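Sensor histidine kinase (Rhodopseudomonas palustris, PDB 3VA9) probably transfers phosphate from ATP to a protein histidine as a membrane sensor kinase, of which this chain is the four-helix-bundle CHASE3 sensor domain. Local coordinates at residues N18-A23 / R68-D73; Q28-E33 / A61-G66; P75-H80 / T133-A138; G96-L101 / L110-Q115. One frame throughout, in Å; residues are numbered along the deposited sequence.

Contact 1. Residues N18-A23 / R68-D73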
loop_
_atom_site.group_PDB
_atom_site.type_symbol
_atom_site.label_atom_id
_atom_site.label_comp_id
_atom_site.label_asym_id
_atom_site.label_seq_id
_atom_site.Cartn_x
_atom_site.Cartn_y
_atom_site.Cartn_z
ATOM N N ASN A 18 -1.327 5.818 -19.951
ATOM C CA ASN A 18 -2.109 4.600 -19.794
ATOM C C ASN A 18 -1.306 3.552 -19.039
ATOM O O ASN A 18 -1.853 2.752 -18.283
ATOM C CB ASN A 18 -2.543 4.066 -21.159
ATOM C CG ASN A 18 -3.417 5.047 -21.915
ATOM O OD1 ASN A 18 -4.343 5.632 -21.349
ATOM N ND2 ASN A 18 -3.127 5.235 -23.198
ATOM N N LYS A 19 0.004 3.572 -19.254
ATOM C CA LYS A 19 0.915 2.693 -18.541
ATOM C C LYS A 19 0.977 3.089 -17.065
ATOM O O LYS A 19 1.133 2.235 -16.188
ATOM C CB LYS A 19 2.308 2.761 -19.176
ATOM C CG LYS A 19 3.384 1.963 -18.455
ATOM C CD LYS A 19 4.730 2.127 -19.150
ATOM C CE LYS A 19 5.828 1.342 -18.449
ATOM N NZ LYS A 19 7.152 1.544 -19.104
ATOM N N ALA A 20 0.842 4.386 -16.798
ATOM C CA ALA A 20 0.915 4.908 -15.436
ATOM C C ALA A 20 -0.336 4.578 -14.621
ATOM O O ALA A 20 -0.248 4.312 -13.421
ATOM C CB ALA A 20 1.163 6.415 -15.449
ATOM N N LEU A 21 -1.493 4.596 -15.277
ATOM C CA LEU A 21 -2.757 4.294 -14.607
ATOM C C LEU A 21 -2.848 2.821 -14.211
ATOM O O LEU A 21 -3.398 2.489 -13.164
ATOM C CB LEU A 21 -3.948 4.688 -15.484
ATOM C CG LEU A 21 -4.114 6.177 -15.805
ATOM C CD1 LEU A 21 -5.305 6.397 -16.732
ATOM C CD2 LEU A 21 -4.255 7.003 -14.528
ATOM N N LEU A 22 -2.314 1.944 -15.057
ATOM C CA LEU A 22 -2.219 0.527 -14.732
ATOM C C LEU A 22 -1.387 0.370 -13.474
ATOM O O LEU A 22 -1.790 -0.305 -12.523
ATOM C CB LEU A 22 -1.555 -0.243 -15.873
ATOM C CG LEU A 22 -2.371 -0.438 -17.151
ATOM C CD1 LEU A 22 -1.525 -1.106 -18.235
ATOM C CD2 LEU A 22 -3.626 -1.249 -16.856
ATOM N N ALA A 23 -0.220 1.009 -13.479
ATOM C CA ALA A 23 0.720 0.932 -12.366
ATOM C C ALA A 23 0.107 1.427 -11.054
ATOM O O ALA A 23 0.389 0.886 -9.992
ATOM C CB ALA A 23 1.992 1.709 -12.694
ATOM N N ARG A 68 7.685 5.216 -9.986
ATOM C CA ARG A 68 8.557 6.367 -9.814
ATOM C C ARG A 68 9.434 6.572 -11.043
ATOM O O ARG A 68 9.818 7.697 -11.366
ATOM C CB ARG A 68 9.421 6.206 -8.564
ATOM C CG ARG A 68 10.439 7.323 -8.385
ATOM C CD ARG A 68 11.290 7.127 -7.145
ATOM N NE ARG A 68 12.218 8.241 -6.951
ATOM C CZ ARG A 68 11.922 9.359 -6.295
ATOM N NH1 ARG A 68 10.718 9.517 -5.766
ATOM N NH2 ARG A 68 12.828 10.320 -6.172
ATOM N N ALA A 69 9.746 5.475 -11.725
ATOM C CA ALA A 69 10.554 5.537 -12.938
ATOM C C ALA A 69 9.744 6.059 -14.126
ATOM O O ALA A 69 10.296 6.655 -15.044
ATOM C CB ALA A 69 11.154 4.172 -13.250
ATOM N N VAL A 70 8.435 5.830 -14.101
ATOM C CA VAL A 70 7.544 6.308 -15.154
ATOM C C VAL A 70 7.313 7.808 -15.013
ATOM O O VAL A 70 7.144 8.519 -16.005
ATOM C CB VAL A 70 6.179 5.585 -15.110
ATOM C CG1 VAL A 70 5.213 6.175 -16.134
ATOM C CG2 VAL A 70 6.362 4.096 -15.338
ATOM N N LEU A 71 7.323 8.287 -13.774
ATOM C CA LEU A 71 7.001 9.682 -13.493
ATOM C C LEU A 71 8.258 10.525 -13.316
ATOM O O LEU A 71 8.192 11.652 -12.831
ATOM C CB LEU A 71 6.121 9.778 -12.242
ATOM C CG LEU A 71 4.915 8.834 -12.180
ATOM C CD1 LEU A 71 4.226 8.927 -10.824
ATOM C CD2 LEU A 71 3.932 9.103 -13.322
ATOM N N ALA A 72 9.395 9.979 -13.729
ATOM C CA ALA A 72 10.690 10.620 -13.511
ATOM C C ALA A 72 10.774 12.056 -14.039
ATOM O O ALA A 72 11.506 12.879 -13.487
ATOM C CB ALA A 72 11.808 9.765 -14.103
ATOM N N ASP A 73 10.023 12.355 -15.097
ATOM C CA ASP A 73 10.097 13.665 -15.748
ATOM C C ASP A 73 8.918 14.582 -15.417
ATOM O O ASP A 73 8.548 15.443 -16.217
ATOM C CB ASP A 73 10.212 13.502 -17.267
ATOM C CG ASP A 73 11.530 12.883 -17.690
ATOM O OD1 ASP A 73 12.478 12.895 -16.877
ATOM O OD2 ASP A 73 11.618 12.388 -18.835
#
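At the end of the four-helix bundle where the chain enters helix 18-44 and leaves helix 47-70, Ala20 and Lys19 meet Val70 and Leu71 across two neighbouring helices of the CHASE3 sensor domain. The backbones come closest at Ala20 and Val70, whose CA atoms are 6.8 Å apart, a spacing consistent with the small alanine side chain. Val70 reaches over with both methyls. Its CG1 stands 4.1 Å from Ala20 CB, while CG2 lies 4.2 Å from Lys19 CE. The valine torsion (chi1 175°) sets CG1 beside its own carbonyl carbon and CG2 beside its own N, which is how one residue can serve two successive positions of helix 18-44. Lys19 meets it with the methylene next to its amine, the chain being fully stretched with CG opposite the backbone N (chi1 176°); the touch is therefore between aliphatic atoms, and the charged NZ lies beyond it.

Leu71 adds a second, looser contact from the interior: its CD2 comes to 4.4 Å from Ala20 CB. It is the first residue beyond helix 47-70 to depart from helical backbone angles, and its side chain turns inward to pack also on Gln77 and Ile78. No hydrogen bond joins the two segments, and the 146 Å² they bury together is modest. With Ala20 and Leu71 buried and Lys19 at the surface, the contact joins two consecutive antiparallel helices at the terminal end of a four-helix bundle.

Contact 2. Residues Q28-E33 / A61-G66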
loop_
_atom_site.group_PDB
_atom_site.type_symbol
_atom_site.label_atom_id
_atom_site.label_comp_id
_atom_site.label_asym_id
_atom_site.label_seq_id
_atom_site.Cartn_x
_atom_site.Cartn_y
_atom_site.Cartn_z
ATOM N N GLN A 28 -2.643 0.062 -5.529
ATOM C CA GLN A 28 -3.848 -0.109 -4.727
ATOM C C GLN A 28 -4.084 -1.592 -4.426
ATOM O O GLN A 28 -4.275 -1.974 -3.276
ATOM C CB GLN A 28 -5.039 0.478 -5.486
ATOM C CG GLN A 28 -6.401 0.069 -4.974
ATOM C CD GLN A 28 -7.506 0.455 -5.946
ATOM O OE1 GLN A 28 -7.866 -0.319 -6.842
ATOM N NE2 GLN A 28 -8.039 1.663 -5.783
ATOM N N GLN A 29 -4.052 -2.421 -5.468
ATOM C CA GLN A 29 -4.193 -3.868 -5.318
ATOM C C GLN A 29 -3.243 -4.451 -4.271
ATOM O O GLN A 29 -3.679 -5.155 -3.353
ATOM C CB GLN A 29 -3.980 -4.577 -6.660
ATOM C CG GLN A 29 -3.991 -6.103 -6.565
ATOM C CD GLN A 29 -3.717 -6.786 -7.899
ATOM O OE1 GLN A 29 -3.496 -6.125 -8.915
ATOM N NE2 GLN A 29 -3.732 -8.117 -7.899
ATOM N N ALA A 30 -1.950 -4.157 -4.416
ATOM C CA ALA A 30 -0.920 -4.707 -3.529
ATOM C C ALA A 30 -1.113 -4.299 -2.070
ATOM O O ALA A 30 -0.879 -5.096 -1.164
ATOM C CB ALA A 30 0.471 -4.318 -4.012
ATOM N N VAL A 31 -1.534 -3.059 -1.845
ATOM C CA VAL A 31 -1.826 -2.584 -0.490
ATOM C C VAL A 31 -2.989 -3.365 0.145
ATOM O O VAL A 31 -2.911 -3.771 1.302
ATOM C CB VAL A 31 -2.151 -1.075 -0.487
ATOM C CG1 VAL A 31 -2.744 -0.654 0.844
ATOM C CG2 VAL A 31 -0.900 -0.267 -0.796
ATOM N N LEU A 32 -4.053 -3.583 -0.625
ATOM C CA LEU A 32 -5.197 -4.377 -0.161
ATOM C C LEU A 32 -4.798 -5.816 0.091
ATOM O O LEU A 32 -5.184 -6.409 1.091
ATOM C CB LEU A 32 -6.343 -4.337 -1.175
ATOM C CG LEU A 32 -7.018 -2.972 -1.254
ATOM C CD1 LEU A 32 -7.924 -2.872 -2.469
ATOM C CD2 LEU A 32 -7.779 -2.741 0.036
ATOM N N GLU A 33 -4.008 -6.367 -0.822
ATOM C CA GLU A 33 -3.533 -7.738 -0.691
ATOM C C GLU A 33 -2.659 -7.946 0.555
ATOM O O GLU A 33 -2.740 -8.988 1.197
ATOM C CB GLU A 33 -2.804 -8.172 -1.966
ATOM C CG GLU A 33 -2.508 -9.660 -2.031
ATOM C CD GLU A 33 -3.765 -10.515 -1.929
ATOM O OE1 GLU A 33 -4.698 -10.302 -2.731
ATOM O OE2 GLU A 33 -3.817 -11.406 -1.052
ATOM N N ALA A 61 6.570 -2.560 -2.996
ATOM C CA ALA A 61 7.847 -1.865 -3.080
ATOM C C ALA A 61 8.326 -1.804 -4.538
ATOM O O ALA A 61 8.685 -0.736 -5.031
ATOM C CB ALA A 61 8.887 -2.543 -2.186
ATOM N N ALA A 62 8.295 -2.944 -5.226
ATOM C CA ALA A 62 8.732 -3.009 -6.622
ATOM C C ALA A 62 7.870 -2.142 -7.544
ATOM O O ALA A 62 8.387 -1.468 -8.430
ATOM C CB ALA A 62 8.753 -4.446 -7.110
ATOM N N ARG A 63 6.558 -2.154 -7.325
ATOM C CA ARG A 63 5.641 -1.347 -8.131
ATOM C C ARG A 63 5.776 0.147 -7.858
ATOM O O ARG A 63 5.625 0.964 -8.770
ATOM C CB ARG A 63 4.201 -1.809 -7.922
ATOM C CG ARG A 63 3.952 -3.185 -8.495
ATOM C CD ARG A 63 2.621 -3.764 -8.077
ATOM N NE ARG A 63 2.535 -5.172 -8.466
ATOM C CZ ARG A 63 1.518 -5.974 -8.168
ATOM N NH1 ARG A 63 0.485 -5.516 -7.473
ATOM N NH2 ARG A 63 1.540 -7.237 -8.564
ATOM N N LEU A 64 6.059 0.504 -6.605
ATOM C CA LEU A 64 6.349 1.893 -6.263
ATOM C C LEU A 64 7.650 2.367 -6.917
ATOM O O LEU A 64 7.705 3.478 -7.444
ATOM C CB LEU A 64 6.405 2.097 -4.744
ATOM C CG LEU A 64 5.052 2.051 -4.018
ATOM C CD1 LEU A 64 5.213 1.781 -2.530
ATOM C CD2 LEU A 64 4.244 3.320 -4.257
ATOM N N ASP A 65 8.690 1.529 -6.870
ATOM C CA ASP A 65 9.985 1.857 -7.489
ATOM C C ASP A 65 9.815 2.120 -8.991
ATOM O O ASP A 65 10.417 3.038 -9.549
ATOM C CB ASP A 65 11.001 0.718 -7.313
ATOM C CG ASP A 65 11.376 0.454 -5.864
ATOM O OD1 ASP A 65 11.194 1.345 -5.002
ATOM O OD2 ASP A 65 11.884 -0.663 -5.596
ATOM N N GLY A 66 8.997 1.293 -9.636
ATOM C CA GLY A 66 8.766 1.382 -11.067
ATOM C C GLY A 66 7.847 2.510 -11.500
ATOM O O GLY A 66 8.053 3.118 -12.547
#
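Arg63 NH1 reaches across from helix 47-70 to helix 18-44, where it donates a hydrogen bond to the backbone carbonyl of Ala26, just before the segment 28-33, and also rests against Ala30. These are adjacent helices of the four-helix bundle, and here their backbones stand well apart: the nearest CA atoms, those of Ala30 and Arg63, are 8.7 Å from each other. The arginine spans that gap by its length. CG is turned away from the carbonyl carbon (chi1 -68°), and from CG to NE the chain is extended, which carries the guanidinium to the other helix. The Arg63 side chain also packs on Ile27.

Within the two segments the contact is thin, burying 99 Å² in all, and no hydrogen bond crosses between them. Gln29, at the surface, approaches with its amide end, yet its OE1 remains 4.3 Å from Arg63 NH1, too long for a hydrogen bond. Deeper in, Ala30 is buried and packs on Leu60 as well, while Leu64 turns to helix 75-101. The closest approach is the methyl Ala30 CB, lying oblique to the guanidinium plane and 3.7 Å from Arg63 NH1.

Contact 3. Residues P75-H80 / T133-A138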
loop_
_atom_site.group_PDB
_atom_site.type_symbol
_atom_site.label_atom_id
_atom_site.label_comp_id
_atom_site.label_asym_id
_atom_site.label_seq_id
_atom_site.Cartn_x
_atom_site.Cartn_y
_atom_site.Cartn_z
ATOM N N PRO A 75 7.875 16.629 -11.961
ATOM C CA PRO A 75 8.108 17.016 -10.563
ATOM C C PRO A 75 6.853 16.991 -9.689
ATOM O O PRO A 75 6.944 16.615 -8.524
ATOM C CB PRO A 75 8.645 18.445 -10.683
ATOM C CG PRO A 75 9.297 18.481 -12.021
ATOM C CD PRO A 75 8.449 17.605 -12.905
ATOM N N GLU A 76 5.708 17.391 -10.234
ATOM C CA GLU A 76 4.464 17.390 -9.468
ATOM C C GLU A 76 4.003 15.969 -9.164
ATOM O O GLU A 76 3.450 15.702 -8.096
ATOM C CB GLU A 76 3.359 18.149 -10.205
ATOM C CG GLU A 76 3.668 19.616 -10.446
ATOM C CD GLU A 76 4.746 19.820 -11.496
ATOM O OE1 GLU A 76 4.768 19.059 -12.488
ATOM O OE2 GLU A 76 5.570 20.744 -11.327
ATOM N N GLN A 77 4.232 15.064 -10.111
ATOM C CA GLN A 77 3.908 13.656 -9.918
ATOM C C GLN A 77 4.907 12.962 -8.994
ATOM O O GLN A 77 4.519 12.164 -8.143
ATOM C CB GLN A 77 3.833 12.926 -11.262
ATOM C CG GLN A 77 2.585 13.240 -12.062
ATOM C CD GLN A 77 1.316 12.797 -11.364
ATOM O OE1 GLN A 77 1.010 13.244 -10.260
ATOM N NE2 GLN A 77 0.569 11.912 -12.009
ATOM N N ILE A 78 6.189 13.264 -9.175
ATOM C CA ILE A 78 7.235 12.729 -8.313
ATOM C C ILE A 78 6.950 13.087 -6.860
ATOM O O ILE A 78 7.129 12.260 -5.964
ATOM C CB ILE A 78 8.636 13.250 -8.720
ATOM C CG1 ILE A 78 9.084 12.607 -10.036
ATOM C CG2 ILE A 78 9.665 12.965 -7.628
ATOM C CD1 ILE A 78 9.233 11.096 -9.967
ATOM N N ALA A 79 6.497 14.318 -6.633
ATOM C CA ALA A 79 6.143 14.766 -5.289
ATOM C C ALA A 79 4.954 13.970 -4.754
ATOM O O ALA A 79 4.950 13.544 -3.602
ATOM C CB ALA A 79 5.838 16.254 -5.281
ATOM N N HIS A 80 3.948 13.765 -5.599
ATOM C CA HIS A 80 2.771 12.987 -5.210
ATOM C C HIS A 80 3.121 11.531 -4.921
ATOM O O HIS A 80 2.529 10.909 -4.042
ATOM C CB HIS A 80 1.670 13.058 -6.276
ATOM C CG HIS A 80 1.019 14.403 -6.387
ATOM N ND1 HIS A 80 0.592 15.119 -5.288
ATOM C CD2 HIS A 80 0.703 15.153 -7.471
ATOM C CE1 HIS A 80 0.055 16.258 -5.689
ATOM N NE2 HIS A 80 0.109 16.303 -7.007
ATOM N N THR A 133 -4.019 9.486 -9.927
ATOM C CA THR A 133 -4.886 9.058 -11.022
ATOM C C THR A 133 -5.516 10.247 -11.748
ATOM O O THR A 133 -5.423 10.361 -12.973
ATOM C CB THR A 133 -6.001 8.122 -10.524
ATOM O OG1 THR A 133 -5.421 6.932 -9.978
ATOM C CG2 THR A 133 -6.926 7.741 -11.668
ATOM N N ARG A 134 -6.163 11.126 -10.988
ATOM C CA ARG A 134 -6.747 12.337 -11.553
ATOM C C ARG A 134 -5.704 13.175 -12.288
ATOM O O ARG A 134 -5.969 13.695 -13.369
ATOM C CB ARG A 134 -7.453 13.165 -10.473
ATOM C CG ARG A 134 -8.830 12.628 -10.097
ATOM C CD ARG A 134 -9.545 13.522 -9.091
ATOM N NE ARG A 134 -9.218 13.175 -7.710
ATOM C CZ ARG A 134 -8.327 13.823 -6.966
ATOM N NH1 ARG A 134 -7.673 14.862 -7.466
ATOM N NH2 ARG A 134 -8.094 13.434 -5.718
ATOM N N ALA A 135 -4.515 13.292 -11.704
ATOM C CA ALA A 135 -3.435 14.062 -12.313
ATOM C C ALA A 135 -3.006 13.483 -13.662
ATOM O O ALA A 135 -2.758 14.228 -14.606
ATOM C CB ALA A 135 -2.246 14.160 -11.370
ATOM N N GLU A 136 -2.915 12.159 -13.752
ATOM C CA GLU A 136 -2.552 11.511 -15.008
ATOM C C GLU A 136 -3.671 11.640 -16.034
ATOM O O GLU A 136 -3.413 11.800 -17.229
ATOM C CB GLU A 136 -2.215 10.037 -14.786
ATOM C CG GLU A 136 -0.825 9.793 -14.229
ATOM C CD GLU A 136 0.268 10.101 -15.230
ATOM O OE1 GLU A 136 0.080 9.799 -16.427
ATOM O OE2 GLU A 136 1.318 10.643 -14.822
ATOM N N GLN A 137 -4.914 11.563 -15.565
ATOM C CA GLN A 137 -6.070 11.743 -16.439
ATOM C C GLN A 137 -6.125 13.178 -16.959
ATOM O O GLN A 137 -6.212 13.407 -18.162
ATOM C CB GLN A 137 -7.369 11.368 -15.715
ATOM C CG GLN A 137 -7.559 9.865 -15.524
ATOM C CD GLN A 137 -8.731 9.523 -14.622
ATOM O OE1 GLN A 137 -8.969 10.186 -13.611
ATOM N NE2 GLN A 137 -9.461 8.476 -14.978
ATOM N N ALA A 138 -6.066 14.142 -16.048
ATOM C CA ALA A 138 -5.998 15.543 -16.439
ATOM C C ALA A 138 -4.823 15.755 -17.389
ATOM O O ALA A 138 -4.957 16.415 -18.424
ATOM C CB ALA A 138 -5.865 16.436 -15.215
#
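Gln77 leans from helix 75-101 onto Ala135 and Glu136 of helix 121-142, the CA atoms of Gln77 and Ala135 being the nearest across the segments, 7.7 Å apart. Its CB points toward that helix, and CG comes to 4.0 Å from Glu136 OE2. A bend at the next bond (chi2 -63°) then swings the amide over the alanine: CD stands 3.8 Å from Ala135 CB, and OE1 is 3.6 Å from the same methyl. That oxygen is buried by the contact and has no hydrogen-bonding partner in the model. NE2 fares differently. It donates to Glu136 OE2 over 3.2 Å in a nearly straight bond, the N-H...O angle being 173°; the acceptor lies in the amide plane, and the carboxylate is met on its anti side, somewhat out of its plane, which is turned 19° from the amide. A weak bond to the Leu132 carbonyl holds NE2 too.

Glu136 is bent in the same way, and it packs on Ala20, Leu21 and Leu71, so its buried carboxylate sits where helix 18-44 and the end of helix 47-70 also converge. The result is a buried side-chain hydrogen bond between two helices at the terminal end of the four-helix bundle.

Contact 4. Residues G96-L101 / L110-Q115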
loop_
_atom_site.group_PDB
_atom_site.type_symbol
_atom_site.label_atom_id
_atom_site.label_comp_id
_atom_site.label_asym_id
_atom_site.label_seq_id
_atom_site.Cartn_x
_atom_site.Cartn_y
_atom_site.Cartn_z
ATOM N N GLY A 96 3.118 -4.960 9.407
ATOM C CA GLY A 96 4.267 -5.794 9.738
ATOM C C GLY A 96 4.382 -6.034 11.232
ATOM O O GLY A 96 4.811 -7.102 11.666
ATOM N N ARG A 97 3.993 -5.044 12.027
ATOM C CA ARG A 97 4.036 -5.184 13.483
ATOM C C ARG A 97 2.956 -6.164 13.948
ATOM O O ARG A 97 3.192 -6.995 14.821
ATOM C CB ARG A 97 3.863 -3.814 14.154
ATOM C CG ARG A 97 3.815 -3.820 15.683
ATOM C CD ARG A 97 5.056 -4.466 16.311
ATOM N NE ARG A 97 6.280 -4.168 15.574
ATOM C CZ ARG A 97 7.375 -4.927 15.615
ATOM N NH1 ARG A 97 7.392 -6.020 16.365
ATOM N NH2 ARG A 97 8.450 -4.599 14.905
ATOM N N VAL A 98 1.771 -6.054 13.352
ATOM C CA VAL A 98 0.665 -6.949 13.647
ATOM C C VAL A 98 1.003 -8.386 13.240
ATOM O O VAL A 98 0.712 -9.329 13.970
ATOM C CB VAL A 98 -0.594 -6.536 12.880
ATOM C CG1 VAL A 98 -1.683 -7.579 13.069
ATOM C CG2 VAL A 98 -1.066 -5.148 13.317
ATOM N N VAL A 99 1.602 -8.532 12.063
ATOM C CA VAL A 99 2.049 -9.826 11.548
ATOM C C VAL A 99 3.115 -10.422 12.472
ATOM O O VAL A 99 3.154 -11.634 12.699
ATOM C CB VAL A 99 2.611 -9.678 10.107
ATOM C CG1 VAL A 99 3.527 -10.819 9.746
ATOM C CG2 VAL A 99 1.479 -9.565 9.103
ATOM N N GLU A 100 3.964 -9.555 13.019
ATOM C CA GLU A 100 5.017 -9.975 13.941
ATOM C C GLU A 100 4.457 -10.507 15.257
ATOM O O GLU A 100 4.888 -11.555 15.740
ATOM C CB GLU A 100 6.004 -8.835 14.205
ATOM C CG GLU A 100 7.097 -8.729 13.161
ATOM C CD GLU A 100 8.004 -9.948 13.145
ATOM O OE1 GLU A 100 8.271 -10.512 14.229
ATOM O OE2 GLU A 100 8.459 -10.337 12.049
ATOM N N LEU A 101 3.504 -9.781 15.834
ATOM C CA LEU A 101 2.816 -10.260 17.025
ATOM C C LEU A 101 2.069 -11.558 16.701
ATOM O O LEU A 101 2.183 -12.540 17.426
ATOM C CB LEU A 101 1.880 -9.190 17.586
ATOM C CG LEU A 101 2.600 -8.002 18.239
ATOM C CD1 LEU A 101 1.650 -6.829 18.467
ATOM C CD2 LEU A 101 3.288 -8.419 19.546
ATOM N N LEU A 110 -4.401 -7.843 18.051
ATOM C CA LEU A 110 -5.677 -7.173 17.844
ATOM C C LEU A 110 -5.663 -5.765 18.418
ATOM O O LEU A 110 -6.220 -4.832 17.821
ATOM C CB LEU A 110 -6.818 -7.968 18.491
ATOM C CG LEU A 110 -7.406 -9.171 17.748
ATOM C CD1 LEU A 110 -8.497 -9.828 18.589
ATOM C CD2 LEU A 110 -7.962 -8.749 16.400
ATOM N N ASP A 111 -5.047 -5.629 19.590
ATOM C CA ASP A 111 -4.910 -4.334 20.250
ATOM C C ASP A 111 -4.183 -3.382 19.307
ATOM O O ASP A 111 -4.592 -2.243 19.123
ATOM C CB ASP A 111 -4.145 -4.486 21.576
ATOM C CG ASP A 111 -3.667 -3.152 22.147
ATOM O OD1 ASP A 111 -4.420 -2.160 22.063
ATOM O OD2 ASP A 111 -2.540 -3.099 22.695
ATOM N N ILE A 112 -3.114 -3.878 18.695
ATOM C CA ILE A 112 -2.303 -3.081 17.787
ATOM C C ILE A 112 -3.020 -2.787 16.475
ATOM O O ILE A 112 -2.995 -1.658 16.003
ATOM C CB ILE A 112 -0.945 -3.752 17.526
ATOM C CG1 ILE A 112 -0.127 -3.756 18.818
ATOM C CG2 ILE A 112 -0.203 -3.059 16.386
ATOM C CD1 ILE A 112 -0.135 -2.412 19.552
ATOM N N LEU A 113 -3.670 -3.799 15.903
ATOM C CA LEU A 113 -4.490 -3.608 14.703
ATOM C C LEU A 113 -5.540 -2.526 14.906
ATOM O O LEU A 113 -5.795 -1.719 14.013
ATOM C CB LEU A 113 -5.175 -4.912 14.287
ATOM C CG LEU A 113 -5.971 -4.904 12.974
ATOM C CD1 LEU A 113 -6.009 -6.298 12.350
ATOM C CD2 LEU A 113 -7.397 -4.361 13.165
ATOM N N GLU A 114 -6.153 -2.509 16.081
ATOM C CA GLU A 114 -7.164 -1.497 16.382
ATOM C C GLU A 114 -6.569 -0.107 16.684
ATOM O O GLU A 114 -7.105 0.905 16.233
ATOM C CB GLU A 114 -8.110 -1.995 17.474
ATOM C CG GLU A 114 -8.952 -3.179 16.982
ATOM C CD GLU A 114 -9.832 -3.801 18.056
ATOM O OE1 GLU A 114 -9.888 -3.259 19.179
ATOM O OE2 GLU A 114 -10.466 -4.842 17.773
ATOM N N GLN A 115 -5.452 -0.064 17.406
ATOM C CA GLN A 115 -4.719 1.193 17.613
ATOM C C GLN A 115 -4.281 1.833 16.294
ATOM O O GLN A 115 -4.334 3.050 16.143
ATOM C CB GLN A 115 -3.479 0.975 18.487
ATOM C CG GLN A 115 -3.776 0.520 19.899
ATOM C CD GLN A 115 -4.300 1.638 20.775
ATOM O OE1 GLN A 115 -4.470 2.771 20.321
ATOM N NE2 GLN A 115 -4.553 1.326 22.044
#
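Segments 96-101 and 110-115 run antiparallel, their local axes 9.1 Å apart at closest approach with directions 169° from each other, and the CA atoms of Val98 and Leu113 come within 6.2 Å. Ile112 makes most of the contacts. Its CG1, on the backbone-N flank of the residue (chi1 -67°), meets Leu101 CD1 at 3.6 Å, the two side chains crossing at about a right angle. The other branch, CG2, turns to Val98 instead, lying 3.8 Å from Val98 CG2, and here the two side chains pass alongside, pointing opposite ways. It also comes to 4.1 Å from Arg97 CG, where the first part of the arginine stem brushes the isoleucine before bending away.

Val98 CG2 touches Leu113 as well, 3.9 Å from its backbone N and 4.2 Å from its CB, consistent with the close approach of the backbones there. The two helices form a hairpin at the end of the four-helix bundle remote from the chain termini, helix 106-116 following helix 75-101 after a short turn. That turn is tied by Arg105, whose NE bonds to the Leu101 carbonyl. Val98 and Leu113 both reach Glu38 of helix 18-44, placing this side of the pair against the rest of the bundle. On the side of helix 106-116 turned away from Leu113, Gln115 NE2 makes a weak 3.5 Å hydrogen bond to Asp111 OD1, one turn back.

All four contacts lie within the CHASE3 sensor domain and mark different levels along one elongated helical bundle. Contacts 1 and 2 both join helix 18-44 to helix 47-70, their centres 13 Å apart, with contact 2 nested inside the loop that contact 1 closes. Contact 3 begins later in the chain and joins helix 75-101 to helix 121-142, yet its centre is only 9 Å from that of contact 1, and the two pack directly on each other. Contact 4 is nested within the loop of contact 3 and shares helix 75-101, but its centre lies about 33 Å from that of contact 3. Both helix pairs are thus joined at the end carrying both termini, which in the whole protein probably lead to the transmembrane helices.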